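Local coordinates for protein spaetzle C-106 (Drosophila melanogaster, PDB 4LXR), which acts as the disulfide-linked dimeric cytokine ligand that binds and activates the Toll receptor in embryonic dorsal-ventral patterning and antifungal immunity, at residues Ala58-Ser63 and Cys101-Gly106. Sequence-based numbering, arbitrary orientation.
Sequences ANFPQS and CALKTG
Leu103 lays its CD2 methyl over the centre of one face of the Phe60 ring, 4.3 Å from the ring centroid and 1° off its normal, a CH-pi contact with almost no offset. Its other methyl, CD1, lies over the same face but displaced toward CE1 of Phe60, 4.0 Å away, so both branches of the leucine fork rest on the same aromatic ring. A chi1 of -74° swings the Phe60 ring to the backbone-N side of its CB, where its face meets the leucine methyls; with both CB atoms directed across the gap, the two side chains meet at about a right angle. Both are buried, and Leu103 also packs on Pro66 and on Leu9 of the second subunit. Toward the surface the link turns polar: no direct hydrogen bond joins the segments, but one water lies 2.7 Å from Ser63 OG and donates to Lys104 O at 2.5 Å. Lys104 centres an inverse gamma turn, closed by a weak bond from Thr105 N to Leu103 O, while its poorly ordered chain leads away from Ser63. On the other segment, Phe60 O and Asn59 OD1 accept hydrogen bonds from Arg277 and Asn275 of the Toll chain, respectively. The contact thus joins a loop that binds Toll to the C-terminal segment following Cys101, whose disulfide with Cys54 belongs to the Spaetzle cystine-knot fold.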
loop_
_atom_site.group_PDB
_atom_site.type_symbol
_atom_site.label_atom_id
_atom_site.label_comp_id
_atom_site.label_asym_id
_atom_site.label_seq_id
_atom_site.Cartn_x
_atom_site.Cartn_y
_atom_site.Cartn_z
ATOM N N ALA C 58 -15.645 19.725 -8.150
ATOM C CA ALA C 58 -15.885 20.060 -9.554
ATOM C C ALA C 58 -14.621 20.022 -10.439
ATOM O O ALA C 58 -14.698 20.299 -11.634
ATOM C CB ALA C 58 -16.555 21.419 -9.653
ATOM N N ASN C 59 -13.470 19.714 -9.843
ATOM C CA ASN C 59 -12.202 19.573 -10.569
ATOM C C ASN C 59 -11.540 18.198 -10.345
ATOM O O ASN C 59 -10.377 18.106 -9.964
ATOM C CB ASN C 59 -11.211 20.706 -10.204
ATOM C CG ASN C 59 -9.930 20.664 -11.044
ATOM O OD1 ASN C 59 -9.924 20.088 -12.133
ATOM N ND2 ASN C 59 -8.837 21.288 -10.544
ATOM N N PHE C 60 -12.296 17.135 -10.583
ATOM C CA PHE C 60 -11.753 15.784 -10.640
ATOM C C PHE C 60 -12.087 15.265 -12.036
ATOM O O PHE C 60 -13.007 15.789 -12.669
ATOM C CB PHE C 60 -12.352 14.877 -9.537
ATOM C CG PHE C 60 -11.825 15.180 -8.139
ATOM C CD1 PHE C 60 -10.570 14.726 -7.739
ATOM C CD2 PHE C 60 -12.582 15.909 -7.238
ATOM C CE1 PHE C 60 -10.084 14.999 -6.463
ATOM C CE2 PHE C 60 -12.097 16.206 -5.954
ATOM C CZ PHE C 60 -10.852 15.745 -5.566
ATOM N N PRO C 61 -11.315 14.269 -12.530
ATOM C CA PRO C 61 -11.630 13.567 -13.775
ATOM C C PRO C 61 -13.076 13.095 -13.739
ATOM O O PRO C 61 -13.541 12.697 -12.670
ATOM C CB PRO C 61 -10.683 12.367 -13.740
ATOM C CG PRO C 61 -9.506 12.856 -12.953
ATOM C CD PRO C 61 -10.096 13.729 -11.890
ATOM N N GLN C 62 -13.772 13.156 -14.873
ATOM C CA GLN C 62 -15.197 12.842 -14.912
ATOM C C GLN C 62 -15.497 11.446 -14.369
ATOM O O GLN C 62 -16.514 11.248 -13.708
ATOM C CB GLN C 62 -15.753 12.976 -16.336
ATOM C CG GLN C 62 -17.264 13.248 -16.403
ATOM C CD GLN C 62 -17.614 14.720 -16.130
ATOM O OE1 GLN C 62 -17.521 15.568 -17.027
ATOM N NE2 GLN C 62 -18.009 15.025 -14.889
ATOM N N SER C 63 -14.607 10.486 -14.631
ATOM C CA SER C 63 -14.854 9.100 -14.224
ATOM C C SER C 63 -14.759 8.922 -12.705
ATOM O O SER C 63 -15.170 7.888 -12.178
ATOM C CB SER C 63 -13.887 8.140 -14.928
ATOM O OG SER C 63 -12.550 8.341 -14.475
ATOM N N CYS C 101 -15.906 11.407 1.246
ATOM C CA CYS C 101 -16.096 11.476 -0.186
ATOM C C CYS C 101 -15.264 10.399 -0.852
ATOM O O CYS C 101 -14.048 10.361 -0.695
ATOM C CB CYS C 101 -15.707 12.856 -0.718
ATOM S SG CYS C 101 -15.894 13.000 -2.498
ATOM N N ALA C 102 -15.932 9.519 -1.588
ATOM C CA ALA C 102 -15.265 8.409 -2.260
ATOM C C ALA C 102 -15.035 8.741 -3.734
ATOM O O ALA C 102 -15.938 9.217 -4.416
ATOM C CB ALA C 102 -16.097 7.148 -2.120
ATOM N N LEU C 103 -13.818 8.511 -4.213
ATOM C CA LEU C 103 -13.494 8.727 -5.616
ATOM C C LEU C 103 -13.337 7.377 -6.314
ATOM O O LEU C 103 -12.643 6.502 -5.813
ATOM C CB LEU C 103 -12.194 9.524 -5.739
ATOM C CG LEU C 103 -12.080 10.780 -4.871
ATOM C CD1 LEU C 103 -10.662 11.322 -4.904
ATOM C CD2 LEU C 103 -13.085 11.851 -5.307
ATOM N N LYS C 104 -13.984 7.196 -7.462
ATOM C CA LYS C 104 -13.780 5.981 -8.259
ATOM C C LYS C 104 -12.514 6.091 -9.108
ATOM O O LYS C 104 -12.570 6.429 -10.289
ATOM C CB LYS C 104 -14.978 5.715 -9.165
ATOM C CG LYS C 104 -15.849 4.553 -8.734
ATOM C CD LYS C 104 -16.829 4.964 -7.652
ATOM C CE LYS C 104 -17.668 3.783 -7.177
ATOM N NZ LYS C 104 -18.348 3.083 -8.306
ATOM N N THR C 105 -11.371 5.838 -8.490
ATOM C CA THR C 105 -10.105 5.787 -9.202
ATOM C C THR C 105 -9.260 4.737 -8.529
ATOM O O THR C 105 -9.585 4.300 -7.426
ATOM C CB THR C 105 -9.331 7.089 -9.099
ATOM O OG1 THR C 105 -8.100 6.970 -9.832
ATOM C CG2 THR C 105 -9.013 7.393 -7.649
ATOM N N GLY C 106 -8.172 4.343 -9.186
ATOM C CA GLY C 106 -7.219 3.413 -8.603
ATOM C C GLY C 106 -6.449 4.028 -7.445
ATOM O O GLY C 106 -6.589 5.217 -7.142
HETATM O O HOH W 1 -11.618 6.641 -12.554
#